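Local atomic coordinates of zinc finger (CCCH type) motif-containing protein (Toxoplasma gondii, PDB entry 7NG2), a protein that probably reads N6-methyladenosine marks in mRNA through this YTH domain, in a CPSF4 protein linked to mRNA polyadenylation. Residues G66-P80 against S96-F110. Sequence-based numbering, arbitrary orientation.
Sequences GGFQGFGRMMSLPDP and SNFRVMWLKQCKIEF
Two successive amides converge on the carbonyl oxygen of Phe71: Leu103 N donates to Phe71 O over 2.8 Å and lies in the carbonyl plane, and Lys104 N reaches Phe71 O at 3.2 Å, tilted from that plane. With Leu103 and Lys104 both opposite Phe71, this is a classic beta bulge. The Phe71 ring sits against the same pair, its CE1 3.5 Å from Lys104 CB and its CE2 meeting Leu103 CB. Because CG is wedged between backbone N and carbonyl carbon (chi1 68°), the ring swings back toward the partner strand; Cys144 and Ser148 of helix 137-149 also touch it. A second register shift separates Phe68 from Gly70.

Strands 67-74 and 98-109 thus form a bulged antiparallel pair in the mixed central sheet of the YTH domain, where 67-74 lies between 98-109 and 55-62.

At one end Phe110 covers Gly67, whose CA stands 3.7 Å from the ring centroid, only 7° off the normal, a CH-pi contact. The same ring turns its edge to a face of Phe68 in a T-shaped pair, planes at 79°, with Phe68 CE2 and Phe110 CE1 3.7 Å apart.

Toward the other end, Met74 runs extended past the Phe98 ring, its CG against Phe98 CD1 and its CE over one face near the rim, with the sulfur in an oblique Met-aromatic contact. Beyond it, the nearly straight bond from Arg99 N to Ser76 OG (3.0 Å) lets a side chain accept from the partner backbone, while a water donates to both Ser76 OG and Asp79 OD2.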
loop_
_atom_site.group_PDB
_atom_site.type_symbol
_atom_site.label_atom_id
_atom_site.label_comp_id
_atom_site.label_asym_id
_atom_site.label_seq_id
_atom_site.Cartn_x
_atom_site.Cartn_y
_atom_site.Cartn_z
ATOM N N GLY A 66 -1.079 14.445 -3.623
ATOM C CA GLY A 66 0.275 14.958 -3.581
ATOM C C GLY A 66 1.254 14.176 -2.732
ATOM O O GLY A 66 2.386 14.636 -2.549
ATOM N N GLY A 67 0.872 13.011 -2.210
ATOM C CA GLY A 67 1.768 12.264 -1.350
ATOM C C GLY A 67 1.153 10.998 -0.809
ATOM O O GLY A 67 0.276 10.399 -1.436
ATOM N N PHE A 68 1.625 10.573 0.357
ATOM C CA PHE A 68 1.194 9.326 0.972
ATOM C C PHE A 68 0.367 9.617 2.213
ATOM O O PHE A 68 0.654 10.562 2.957
ATOM C CB PHE A 68 2.382 8.452 1.395
ATOM C CG PHE A 68 3.206 7.932 0.250
ATOM C CD1 PHE A 68 2.724 6.938 -0.590
ATOM C CD2 PHE A 68 4.481 8.426 0.028
ATOM C CE1 PHE A 68 3.507 6.449 -1.637
ATOM C CE2 PHE A 68 5.261 7.942 -1.013
ATOM C CZ PHE A 68 4.778 6.957 -1.849
ATOM N N GLN A 69 -0.631 8.768 2.455
ATOM C CA GLN A 69 -1.443 8.828 3.660
ATOM C C GLN A 69 -1.041 7.779 4.687
ATOM O O GLN A 69 -1.586 7.779 5.796
ATOM C CB GLN A 69 -2.937 8.690 3.323
ATOM C CG GLN A 69 -3.528 9.880 2.575
ATOM C CD GLN A 69 -3.077 9.932 1.131
ATOM O OE1 GLN A 69 -3.266 8.978 0.385
ATOM N NE2 GLN A 69 -2.467 11.044 0.735
ATOM N N GLY A 70 -0.100 6.913 4.357
ATOM C CA GLY A 70 0.357 5.906 5.283
ATOM C C GLY A 70 0.727 4.639 4.544
ATOM O O GLY A 70 0.865 4.614 3.328
ATOM N N PHE A 71 0.893 3.570 5.318
ATOM C CA PHE A 71 1.252 2.294 4.724
ATOM C C PHE A 71 0.710 1.160 5.579
ATOM O O PHE A 71 0.384 1.339 6.755
ATOM C CB PHE A 71 2.765 2.147 4.462
ATOM C CG PHE A 71 3.620 2.065 5.705
ATOM C CD1 PHE A 71 4.102 3.220 6.298
ATOM C CD2 PHE A 71 3.982 0.839 6.250
ATOM C CE1 PHE A 71 4.913 3.158 7.428
ATOM C CE2 PHE A 71 4.788 0.775 7.369
ATOM C CZ PHE A 71 5.255 1.937 7.961
ATOM N N GLY A 72 0.591 -0.004 4.948
ATOM C CA GLY A 72 0.087 -1.178 5.630
ATOM C C GLY A 72 0.743 -2.435 5.107
ATOM O O GLY A 72 1.498 -2.409 4.133
ATOM N N ARG A 73 0.479 -3.545 5.792
ATOM C CA ARG A 73 0.972 -4.854 5.393
ATOM C C ARG A 73 -0.180 -5.665 4.812
ATOM O O ARG A 73 -1.277 -5.700 5.382
ATOM C CB ARG A 73 1.559 -5.591 6.601
ATOM C CG ARG A 73 2.176 -6.939 6.259
ATOM C CD ARG A 73 2.659 -7.657 7.509
ATOM N NE ARG A 73 3.411 -8.870 7.199
ATOM C CZ ARG A 73 2.864 -10.069 7.008
ATOM N NH1 ARG A 73 1.552 -10.220 7.095
ATOM N NH2 ARG A 73 3.640 -11.126 6.754
ATOM N N MET A 74 0.061 -6.290 3.664
ATOM C CA MET A 74 -0.896 -7.245 3.124
ATOM C C MET A 74 -0.925 -8.476 4.023
ATOM O O MET A 74 0.111 -9.086 4.292
ATOM C CB MET A 74 -0.462 -7.636 1.717
ATOM C CG MET A 74 -1.401 -8.568 0.990
ATOM S SD MET A 74 -0.787 -8.854 -0.672
ATOM C CE MET A 74 -2.067 -9.914 -1.326
ATOM N N MET A 75 -2.117 -8.845 4.499
ATOM C CA MET A 75 -2.252 -9.891 5.505
ATOM C C MET A 75 -2.838 -11.186 4.972
ATOM O O MET A 75 -2.768 -12.207 5.665
ATOM C CB MET A 75 -3.142 -9.404 6.654
ATOM C CG MET A 75 -2.652 -8.134 7.345
ATOM S SD MET A 75 -1.008 -8.269 8.073
ATOM C CE MET A 75 -1.308 -9.455 9.379
ATOM N N SER A 76 -3.426 -11.173 3.784
ATOM C CA SER A 76 -4.037 -12.372 3.241
ATOM C C SER A 76 -4.022 -12.286 1.729
ATOM O O SER A 76 -3.843 -11.212 1.152
ATOM C CB SER A 76 -5.487 -12.538 3.732
ATOM O OG SER A 76 -6.393 -11.723 2.986
ATOM N N LEU A 77 -4.250 -13.434 1.094
ATOM C CA LEU A 77 -4.522 -13.477 -0.324
ATOM C C LEU A 77 -5.915 -12.910 -0.589
ATOM O O LEU A 77 -6.760 -12.860 0.310
ATOM C CB LEU A 77 -4.482 -14.926 -0.809
ATOM C CG LEU A 77 -3.082 -15.541 -0.919
ATOM C CD1 LEU A 77 -3.159 -17.038 -1.249
ATOM C CD2 LEU A 77 -2.229 -14.798 -1.945
ATOM N N PRO A 78 -6.176 -12.471 -1.817
ATOM C CA PRO A 78 -7.553 -12.139 -2.206
ATOM C C PRO A 78 -8.505 -13.272 -1.841
ATOM O O PRO A 78 -8.218 -14.446 -2.074
ATOM C CB PRO A 78 -7.444 -11.936 -3.721
ATOM C CG PRO A 78 -6.006 -11.504 -3.927
ATOM C CD PRO A 78 -5.222 -12.289 -2.922
ATOM N N ASP A 79 -9.629 -12.903 -1.222
ATOM C CA ASP A 79 -10.518 -13.821 -0.517
ATOM C C ASP A 79 -11.961 -13.454 -0.843
ATOM O O ASP A 79 -12.449 -12.410 -0.393
ATOM C CB ASP A 79 -10.255 -13.687 0.987
ATOM C CG ASP A 79 -11.126 -14.597 1.843
ATOM O OD1 ASP A 79 -11.981 -15.319 1.297
ATOM O OD2 ASP A 79 -10.943 -14.590 3.083
ATOM N N PRO A 80 -12.676 -14.285 -1.604
ATOM C CA PRO A 80 -14.054 -13.932 -1.984
ATOM C C PRO A 80 -15.006 -13.763 -0.810
ATOM O O PRO A 80 -16.062 -13.144 -0.982
ATOM C CB PRO A 80 -14.478 -15.095 -2.892
ATOM C CG PRO A 80 -13.199 -15.664 -3.405
ATOM C CD PRO A 80 -12.213 -15.508 -2.283
ATOM N N SER A 96 -10.582 -10.063 -5.807
ATOM C CA SER A 96 -11.264 -10.234 -4.532
ATOM C C SER A 96 -10.577 -9.406 -3.446
ATOM O O SER A 96 -9.386 -9.077 -3.529
ATOM C CB SER A 96 -11.274 -11.706 -4.115
ATOM O OG SER A 96 -12.071 -12.494 -4.984
ATOM N N ASN A 97 -11.346 -9.067 -2.413
ATOM C CA ASN A 97 -10.818 -8.307 -1.290
ATOM C C ASN A 97 -9.767 -9.108 -0.536
ATOM O O ASN A 97 -9.857 -10.329 -0.398
ATOM C CB ASN A 97 -11.945 -7.962 -0.317
ATOM C CG ASN A 97 -12.976 -7.044 -0.928
ATOM O OD1 ASN A 97 -12.673 -6.255 -1.810
ATOM N ND2 ASN A 97 -14.210 -7.140 -0.452
ATOM N N PHE A 98 -8.761 -8.407 -0.027
ATOM C CA PHE A 98 -7.766 -9.026 0.831
ATOM C C PHE A 98 -7.566 -8.176 2.078
ATOM O O PHE A 98 -7.874 -6.980 2.101
ATOM C CB PHE A 98 -6.427 -9.277 0.109
ATOM C CG PHE A 98 -5.817 -8.050 -0.526
ATOM C CD1 PHE A 98 -4.932 -7.258 0.181
ATOM C CD2 PHE A 98 -6.102 -7.718 -1.844
ATOM C CE1 PHE A 98 -4.343 -6.152 -0.408
ATOM C CE2 PHE A 98 -5.522 -6.610 -2.438
ATOM C CZ PHE A 98 -4.639 -5.825 -1.713
ATOM N N ARG A 99 -7.074 -8.820 3.132
ATOM C CA ARG A 99 -6.878 -8.136 4.401
ATOM C C ARG A 99 -5.612 -7.289 4.366
ATOM O O ARG A 99 -4.581 -7.693 3.813
ATOM C CB ARG A 99 -6.796 -9.150 5.543
ATOM C CG ARG A 99 -8.157 -9.654 6.002
ATOM C CD ARG A 99 -8.068 -10.447 7.298
ATOM N NE ARG A 99 -7.346 -11.702 7.126
ATOM C CZ ARG A 99 -6.230 -12.019 7.777
ATOM N NH1 ARG A 99 -5.699 -11.167 8.648
ATOM N NH2 ARG A 99 -5.643 -13.187 7.555
ATOM N N VAL A 100 -5.703 -6.112 4.980
ATOM C CA VAL A 100 -4.583 -5.194 5.149
ATOM C C VAL A 100 -4.550 -4.761 6.605
ATOM O O VAL A 100 -5.597 -4.522 7.217
ATOM C CB VAL A 100 -4.737 -3.954 4.240
ATOM C CG1 VAL A 100 -3.610 -2.947 4.487
ATOM C CG2 VAL A 100 -4.766 -4.368 2.790
ATOM N N MET A 101 -3.348 -4.668 7.163
ATOM C CA MET A 101 -3.132 -4.117 8.493
ATOM C C MET A 101 -2.464 -2.763 8.295
ATOM O O MET A 101 -1.310 -2.699 7.860
ATOM C CB MET A 101 -2.240 -5.055 9.306
ATOM C CG MET A 101 -1.766 -4.501 10.646
ATOM S SD MET A 101 -0.687 -5.635 11.560
ATOM C CE MET A 101 -1.824 -6.956 11.970
ATOM N N TRP A 102 -3.184 -1.684 8.589
ATOM C CA TRP A 102 -2.567 -0.371 8.501
ATOM C C TRP A 102 -1.524 -0.230 9.603
ATOM O O TRP A 102 -1.782 -0.557 10.766
ATOM C CB TRP A 102 -3.626 0.730 8.577
ATOM C CG TRP A 102 -4.294 0.967 7.248
ATOM C CD1 TRP A 102 -5.234 0.172 6.642
ATOM C CD2 TRP A 102 -4.063 2.063 6.356
ATOM N NE1 TRP A 102 -5.594 0.709 5.432
ATOM C CE2 TRP A 102 -4.895 1.870 5.231
ATOM C CE3 TRP A 102 -3.233 3.189 6.395
ATOM C CZ2 TRP A 102 -4.929 2.765 4.166
ATOM C CZ3 TRP A 102 -3.272 4.077 5.335
ATOM C CH2 TRP A 102 -4.112 3.858 4.234
ATOM N N LEU A 103 -0.328 0.209 9.221
ATOM C CA LEU A 103 0.794 0.323 10.139
ATOM C C LEU A 103 1.195 1.759 10.420
ATOM O O LEU A 103 1.934 2.008 11.380
ATOM C CB LEU A 103 2.005 -0.442 9.581
ATOM C CG LEU A 103 1.742 -1.946 9.444
ATOM C CD1 LEU A 103 2.868 -2.649 8.689
ATOM C CD2 LEU A 103 1.540 -2.571 10.824
ATOM N N LYS A 104 0.744 2.706 9.598
ATOM C CA LYS A 104 0.954 4.122 9.866
ATOM C C LYS A 104 -0.094 4.903 9.092
ATOM O O LYS A 104 -0.399 4.562 7.950
ATOM C CB LYS A 104 2.342 4.582 9.405
ATOM C CG LYS A 104 2.675 6.030 9.744
ATOM C CD LYS A 104 2.772 6.247 11.247
ATOM C CE LYS A 104 3.231 7.651 11.602
ATOM N NZ LYS A 104 3.582 7.746 13.058
ATOM N N GLN A 105 -0.660 5.916 9.740
ATOM C CA GLN A 105 -1.420 6.971 9.080
ATOM C C GLN A 105 -0.639 8.263 9.261
ATOM O O GLN A 105 -0.260 8.608 10.383
ATOM C CB GLN A 105 -2.796 7.132 9.721
ATOM C CG GLN A 105 -3.693 5.919 9.572
ATOM C CD GLN A 105 -5.001 6.065 10.323
ATOM O OE1 GLN A 105 -5.738 7.029 10.127
ATOM N NE2 GLN A 105 -5.298 5.099 11.176
ATOM N N CYS A 106 -0.395 8.981 8.170
ATOM C CA CYS A 106 0.459 10.157 8.250
ATOM C C CYS A 106 0.132 11.060 7.075
ATOM O O CYS A 106 -0.715 10.749 6.235
ATOM C CB CYS A 106 1.937 9.772 8.148
ATOM S SG CYS A 106 2.370 8.892 6.624
ATOM N N LYS A 107 0.839 12.180 7.015
ATOM C CA LYS A 107 0.841 13.054 5.852
ATOM C C LYS A 107 2.290 13.301 5.470
ATOM O O LYS A 107 3.078 13.787 6.288
ATOM C CB LYS A 107 0.131 14.369 6.166
ATOM C CG LYS A 107 -1.282 14.171 6.676
ATOM C CD LYS A 107 -2.205 15.294 6.265
ATOM C CE LYS A 107 -3.610 15.059 6.796
ATOM N NZ LYS A 107 -4.504 16.224 6.546
ATOM N N ILE A 108 2.644 12.947 4.239
ATOM C CA ILE A 108 3.950 13.274 3.674
ATOM C C ILE A 108 3.759 13.550 2.192
ATOM O O ILE A 108 3.048 12.814 1.505
ATOM C CB ILE A 108 4.989 12.160 3.933
ATOM C CG1 ILE A 108 6.378 12.589 3.459
ATOM C CG2 ILE A 108 4.561 10.843 3.285
ATOM C CD1 ILE A 108 7.490 11.675 3.951
ATOM N N GLU A 109 4.355 14.627 1.701
ATOM C CA GLU A 109 4.190 15.040 0.313
ATOM C C GLU A 109 5.345 14.522 -0.531
ATOM O O GLU A 109 6.494 14.506 -0.081
ATOM C CB GLU A 109 4.147 16.567 0.208
ATOM C CG GLU A 109 3.031 17.225 0.999
ATOM C CD GLU A 109 1.674 17.068 0.335
ATOM O OE1 GLU A 109 1.623 16.987 -0.912
ATOM O OE2 GLU A 109 0.656 17.029 1.060
ATOM N N PHE A 110 5.037 14.133 -1.775
ATOM C CA PHE A 110 6.093 13.750 -2.706
ATOM C C PHE A 110 7.158 14.836 -2.792
ATOM O O PHE A 110 8.358 14.543 -2.865
ATOM C CB PHE A 110 5.512 13.507 -4.101
ATOM C CG PHE A 110 4.568 12.329 -4.191
ATOM C CD1 PHE A 110 4.900 11.090 -3.662
ATOM C CD2 PHE A 110 3.348 12.466 -4.834
ATOM C CE1 PHE A 110 4.019 10.014 -3.768
ATOM C CE2 PHE A 110 2.467 11.398 -4.944
ATOM C CZ PHE A 110 2.805 10.173 -4.410
HETATM O O HOH W 1 -9.051 -12.783 4.309
HETATM O O HOH W 2 -13.959 -10.248 -1.980
#